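Local coordinates for protein UDP-galactopyranose mutase (Deinococcus radiodurans, PDB 3HDQ) that probably interconverts UDP-galactopyranose and UDP-galactofuranose as a flavoenzyme, and binds FAD together with its UDP-galactose substrate, at residues T241-I246 with M255-P260. Sequence-based numbering, arbitrary orientation.
Sequences TDYREI and MIYTGP. With FAD (flavin-adenine dinucleotide), chain L.
Tyr243 meets Met255 and Tyr257 beside the adenine of FAD, at the C-terminal ends of strands of the Rossmann-type parallel sheet. Residues 241-246 lie in the loop after strand 235-239. Residues 255-257 end strand 252-257, and the chain then runs on as a loop through Pro260.

The tight part is buried and apolar. Tyr257 turns its ring edge toward the face of Tyr243 in an offset edge-to-face pair, with the planes at 67°. The closest atoms are Tyr243 CE2 and Tyr257 CE1, 3.7 Å apart. Met255 adds a Met-aromatic contact, its SD lying obliquely 5.0 Å from the centre of the Tyr243 ring. Its chain bends at the last torsion, and CE makes an apolar contact with Tyr243 CD1 at 3.6 Å. Val35 and Phe264 pack around the same side chains. Tyr243 CG sits between its backbone N and carbonyl carbon (chi1 77°), which sets the ring edge against the adenine amino group. There Tyr243 CD2 is 3.2 Å from FAD N6A.

The looser side is polar and more open to solvent. Asp242 is partly exposed and Arg244 exposed. Asp242 OD1 forms an Asx turn, using its anti lone pair to accept from Arg244 N at 3.0 Å. The same oxygen takes a weak bond from FAD N6A at 3.4 Å. Arg244 NE is also near it, but OD1 lies well out of the guanidinium plane, so this is a contact of charges alone. OD2 has its own mate in Arg60, another FAD-binding residue. Replacing Asp242 by alanine is likely to leave Arg60 and Arg244 without this shared carboxylate, N6A without its weak acceptor, and the Asx turn unmade.

Next to N6A on the same edge of the adenine, FAD N1A accepts from Tyr243 N at 3.3 Å, with an angle of 161° at the hydrogen.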
ATOM      1  N   THR A 241       8.731  12.513   2.550  1.00 29.49           N
ATOM      2  CA  THR A 241       9.164  13.659   3.348  1.00 30.44           C
ATOM      3  C   THR A 241      10.516  13.482   4.056  1.00 24.79           C
ATOM      4  O   THR A 241      10.636  12.725   5.007  1.00 27.53           O
ATOM      5  CB  THR A 241       8.095  14.008   4.397  1.00 26.05           C
ATOM      6  OG1 THR A 241       6.835  14.231   3.747  1.00 28.00           O
ATOM      7  CG2 THR A 241       8.497  15.243   5.186  1.00 22.66           C
ATOM      8  N   ASP A 242      11.538  14.189   3.586  1.00 31.17           N
ATOM      9  CA  ASP A 242      12.801  14.273   4.318  1.00 29.53           C
ATOM     10  C   ASP A 242      12.542  15.072   5.584  1.00 28.56           C
ATOM     11  O   ASP A 242      11.954  16.148   5.508  1.00 29.36           O
ATOM     12  CB  ASP A 242      13.859  14.981   3.467  1.00 32.32           C
ATOM     13  CG  ASP A 242      15.278  14.783   4.001  1.00 38.34           C
ATOM     14  OD1 ASP A 242      15.569  15.216   5.137  1.00 32.91           O
ATOM     15  OD2 ASP A 242      16.104  14.197   3.270  1.00 39.36           O
ATOM     16  N   TYR A 243      12.965  14.566   6.742  1.00 26.93           N
ATOM     17  CA  TYR A 243      12.689  15.276   7.993  1.00 27.41           C
ATOM     18  C   TYR A 243      13.159  16.719   7.899  1.00 30.54           C
ATOM     19  O   TYR A 243      12.556  17.624   8.480  1.00 33.89           O
ATOM     20  CB  TYR A 243      13.311  14.589   9.212  1.00 27.34           C
ATOM     21  CG  TYR A 243      14.804  14.805   9.364  1.00 30.82           C
ATOM     22  CD1 TYR A 243      15.310  15.712  10.285  1.00 29.25           C
ATOM     23  CD2 TYR A 243      15.705  14.089   8.589  1.00 31.23           C
ATOM     24  CE1 TYR A 243      16.689  15.906  10.421  1.00 34.03           C
ATOM     25  CE2 TYR A 243      17.071  14.269   8.714  1.00 32.67           C
ATOM     26  CZ  TYR A 243      17.561  15.180   9.628  1.00 36.24           C
ATOM     27  OH  TYR A 243      18.922  15.348   9.740  1.00 35.82           O
ATOM     28  N   ARG A 244      14.224  16.936   7.145  1.00 25.58           N
ATOM     29  CA  ARG A 244      14.763  18.277   7.005  1.00 31.81           C
ATOM     30  C   ARG A 244      13.807  19.258   6.320  1.00 33.13           C
ATOM     31  O   ARG A 244      13.849  20.450   6.596  1.00 37.72           O
ATOM     32  CB  ARG A 244      16.123  18.236   6.314  1.00 32.34           C
ATOM     33  CG  ARG A 244      17.165  17.516   7.163  1.00 34.93           C
ATOM     34  CD  ARG A 244      18.521  17.474   6.484  1.00 40.06           C
ATOM     35  NE  ARG A 244      18.531  16.596   5.317  1.00 43.76           N
ATOM     36  CZ  ARG A 244      19.272  15.497   5.211  1.00 51.05           C
ATOM     37  NH1 ARG A 244      20.076  15.139   6.210  1.00 49.67           N
ATOM     38  NH2 ARG A 244      19.217  14.763   4.102  1.00 42.42           N
ATOM     39  N   GLU A 245      12.929  18.768   5.451  1.00 32.37           N
ATOM     40  CA  GLU A 245      11.936  19.648   4.834  1.00 36.25           C
ATOM     41  C   GLU A 245      10.888  20.112   5.851  1.00 32.38           C
ATOM     42  O   GLU A 245      10.073  20.977   5.550  1.00 35.19           O
ATOM     43  CB  GLU A 245      11.246  18.972   3.650  1.00 31.33           C
ATOM     44  CG  GLU A 245      12.191  18.427   2.586  1.00 37.67           C
ATOM     45  CD  GLU A 245      11.456  17.638   1.516  1.00 39.97           C
ATOM     46  OE1 GLU A 245      11.471  16.390   1.566  1.00 40.13           O
ATOM     47  OE2 GLU A 245      10.835  18.268   0.641  1.00 47.54           O
ATOM     48  N   ILE A 246      10.953  19.570   7.066  1.00 30.65           N
ATOM     49  CA  ILE A 246       9.864  19.713   8.029  1.00 31.08           C
ATOM     50  C   ILE A 246      10.314  20.231   9.400  1.00 37.20           C
ATOM     51  O   ILE A 246       9.551  20.893  10.107  1.00 35.96           O
ATOM     52  CB  ILE A 246       9.119  18.359   8.172  1.00 36.01           C
ATOM     53  CG1 ILE A 246       7.678  18.517   7.721  1.00 39.70           C
ATOM     54  CG2 ILE A 246       9.264  17.740   9.564  1.00 39.16           C
ATOM     55  CD1 ILE A 246       7.597  19.002   6.306  1.00 40.36           C
ATOM     56  N   MET A 255      13.570  13.830  19.170  1.00 32.66           N
ATOM     57  CA  MET A 255      13.752  13.189  17.873  1.00 32.12           C
ATOM     58  C   MET A 255      14.367  11.797  18.005  1.00 34.01           C
ATOM     59  O   MET A 255      15.304  11.579  18.786  1.00 28.03           O
ATOM     60  CB  MET A 255      14.606  14.044  16.919  1.00 30.81           C
ATOM     61  CG  MET A 255      14.860  13.345  15.589  1.00 32.61           C
ATOM     62  SD  MET A 255      15.920  14.172  14.383  1.00 27.84           S
ATOM     63  CE  MET A 255      14.824  15.470  13.820  1.00 28.37           C
ATOM     64  N   ILE A 256      13.809  10.858  17.244  1.00 31.49           N
ATOM     65  CA  ILE A 256      14.392   9.536  17.083  1.00 26.56           C
ATOM     66  C   ILE A 256      14.823   9.426  15.626  1.00 29.96           C
ATOM     67  O   ILE A 256      13.994   9.508  14.733  1.00 28.23           O
ATOM     68  CB  ILE A 256      13.393   8.426  17.482  1.00 28.41           C
ATOM     69  CG1 ILE A 256      13.105   8.519  18.985  1.00 28.07           C
ATOM     70  CG2 ILE A 256      13.943   7.037  17.144  1.00 22.42           C
ATOM     71  CD1 ILE A 256      12.248   7.422  19.527  1.00 26.49           C
ATOM     72  N   TYR A 257      16.128   9.284  15.396  1.00 27.18           N
ATOM     73  CA  TYR A 257      16.680   9.265  14.043  1.00 29.75           C
ATOM     74  C   TYR A 257      17.169   7.855  13.674  1.00 27.54           C
ATOM     75  O   TYR A 257      17.884   7.217  14.452  1.00 24.60           O
ATOM     76  CB  TYR A 257      17.810  10.315  13.902  1.00 23.80           C
ATOM     77  CG  TYR A 257      18.445  10.386  12.522  1.00 23.41           C
ATOM     78  CD1 TYR A 257      17.850  11.103  11.495  1.00 24.31           C
ATOM     79  CD2 TYR A 257      19.642   9.731  12.251  1.00 22.98           C
ATOM     80  CE1 TYR A 257      18.426  11.156  10.229  1.00 22.34           C
ATOM     81  CE2 TYR A 257      20.229   9.785  11.010  1.00 18.80           C
ATOM     82  CZ  TYR A 257      19.619  10.490   9.995  1.00 26.44           C
ATOM     83  OH  TYR A 257      20.215  10.539   8.743  1.00 26.62           O
ATOM     84  N   THR A 258      16.765   7.372  12.499  1.00 26.36           N
ATOM     85  CA  THR A 258      17.126   6.020  12.057  1.00 22.42           C
ATOM     86  C   THR A 258      17.785   6.028  10.669  1.00 25.46           C
ATOM     87  O   THR A 258      17.983   4.985  10.054  1.00 31.95           O
ATOM     88  CB  THR A 258      15.917   5.039  12.091  1.00 24.01           C
ATOM     89  OG1 THR A 258      15.017   5.300  11.002  1.00 23.10           O
ATOM     90  CG2 THR A 258      15.161   5.147  13.426  1.00 20.76           C
ATOM     91  N   GLY A 259      18.129   7.216  10.185  1.00 24.06           N
ATOM     92  CA  GLY A 259      18.862   7.348   8.938  1.00 28.17           C
ATOM     93  C   GLY A 259      20.360   7.180   9.155  1.00 24.86           C
ATOM     94  O   GLY A 259      20.801   6.901  10.270  1.00 24.30           O
ATOM     95  N   PRO A 260      21.154   7.340   8.088  1.00 22.94           N
ATOM     96  CA  PRO A 260      22.620   7.225   8.197  1.00 26.01           C
ATOM     97  C   PRO A 260      23.185   8.328   9.110  1.00 26.28           C
ATOM     98  O   PRO A 260      22.697   9.454   9.039  1.00 27.65           O
ATOM     99  CB  PRO A 260      23.104   7.436   6.761  1.00 25.44           C
ATOM    100  CG  PRO A 260      21.875   7.574   5.900  1.00 27.12           C
ATOM    101  CD  PRO A 260      20.723   7.869   6.786  1.00 23.38           C
TER
HETATM  102  PA  FAD L 450      15.729   0.934   7.413  1.00 29.25           P
HETATM  103  O1A FAD L 450      14.888  -0.066   6.874  1.00 29.34           O
HETATM  104  O2A FAD L 450      16.771   1.202   6.510  1.00 34.04           O
HETATM  105  O5B FAD L 450      14.844   2.190   7.602  1.00 32.32           O
HETATM  106  C5B FAD L 450      15.319   3.455   7.868  1.00 23.01           C
HETATM  107  C4B FAD L 450      14.404   4.419   7.187  1.00 28.61           C
HETATM  108  O4B FAD L 450      14.817   5.716   7.427  1.00 28.89           O
HETATM  109  C3B FAD L 450      14.495   4.220   5.694  1.00 29.11           C
HETATM  110  O3B FAD L 450      13.298   3.799   5.131  1.00 28.51           O
HETATM  111  C2B FAD L 450      14.867   5.565   5.165  1.00 31.51           C
HETATM  112  O2B FAD L 450      14.118   5.843   4.044  1.00 32.88           O
HETATM  113  C1B FAD L 450      14.552   6.479   6.312  1.00 27.65           C
HETATM  114  N9A FAD L 450      15.326   7.715   6.240  1.00 33.02           N
HETATM  115  C8A FAD L 450      16.652   7.871   6.161  1.00 35.17           C
HETATM  116  N7A FAD L 450      16.949   9.144   6.104  1.00 33.20           N
HETATM  117  C5A FAD L 450      15.821   9.836   6.143  1.00 36.02           C
HETATM  118  C6A FAD L 450      15.527  11.181   6.111  1.00 32.29           C
HETATM  119  N6A FAD L 450      16.464  12.062   6.195  1.00 35.26           N
HETATM  120  N1A FAD L 450      14.247  11.602   6.165  1.00 36.68           N
HETATM  121  C2A FAD L 450      13.246  10.702   6.234  1.00 31.95           C
HETATM  122  N3A FAD L 450      13.534   9.384   6.265  1.00 28.63           N
HETATM  123  C4A FAD L 450      14.791   8.949   6.209  1.00 33.59           C
HETATM  124  N1  FAD L 450      17.315  -8.932   7.747  1.00 28.21           N
HETATM  125  C2  FAD L 450      16.889 -10.121   8.185  1.00 27.59           C
HETATM  126  O2  FAD L 450      16.645 -10.308   9.339  1.00 26.62           O
HETATM  127  N3  FAD L 450      16.732 -11.105   7.293  1.00 31.22           N
HETATM  128  C4  FAD L 450      16.996 -10.895   5.981  1.00 32.08           C
HETATM  129  O4  FAD L 450      16.861 -11.757   5.180  1.00 28.01           O
HETATM  130  C4X FAD L 450      17.437  -9.693   5.567  1.00 28.82           C
HETATM  131  N5  FAD L 450      17.712  -9.503   4.261  1.00 30.04           N
HETATM  132  C5X FAD L 450      18.151  -8.297   3.846  1.00 32.63           C
HETATM  133  C6  FAD L 450      18.415  -8.109   2.511  1.00 29.98           C
HETATM  134  C7  FAD L 450      18.857  -6.891   2.076  1.00 30.78           C
HETATM  135  C7M FAD L 450      19.153  -6.675   0.650  1.00 25.16           C
HETATM  136  C8  FAD L 450      19.021  -5.864   2.961  1.00 29.00           C
HETATM  137  C8M FAD L 450      19.512  -4.567   2.439  1.00 28.45           C
HETATM  138  C9  FAD L 450      18.746  -6.054   4.300  1.00 29.23           C
HETATM  139  C9A FAD L 450      18.315  -7.275   4.755  1.00 28.48           C
HETATM  140  N10 FAD L 450      18.029  -7.480   6.074  1.00 30.45           N
HETATM  141  C10 FAD L 450      17.598  -8.698   6.462  1.00 27.35           C
HETATM  142  C1' FAD L 450      18.302  -6.446   7.103  1.00 31.02           C
HETATM  143  C2' FAD L 450      17.142  -5.506   7.337  1.00 31.73           C
HETATM  144  O2' FAD L 450      16.934  -4.848   6.140  1.00 37.30           O
HETATM  145  C3' FAD L 450      17.421  -4.460   8.412  1.00 40.22           C
HETATM  146  O3' FAD L 450      17.606  -4.959   9.662  1.00 51.24           O
HETATM  147  C4' FAD L 450      16.202  -3.659   8.686  1.00 35.77           C
HETATM  148  O4' FAD L 450      15.497  -3.665   7.483  1.00 27.59           O
HETATM  149  C5' FAD L 450      16.636  -2.294   9.129  1.00 36.74           C
HETATM  150  O5' FAD L 450      15.691  -1.570   9.827  1.00 32.02           O
HETATM  151  P   FAD L 450      15.953  -0.064  10.090  1.00 27.55           P
HETATM  152  O1P FAD L 450      14.776   0.530  10.589  1.00 26.34           O
HETATM  153  O2P FAD L 450      16.970   0.012  11.069  1.00 27.04           O
HETATM  154  O3P FAD L 450      16.441   0.586   8.759  1.00 28.59           O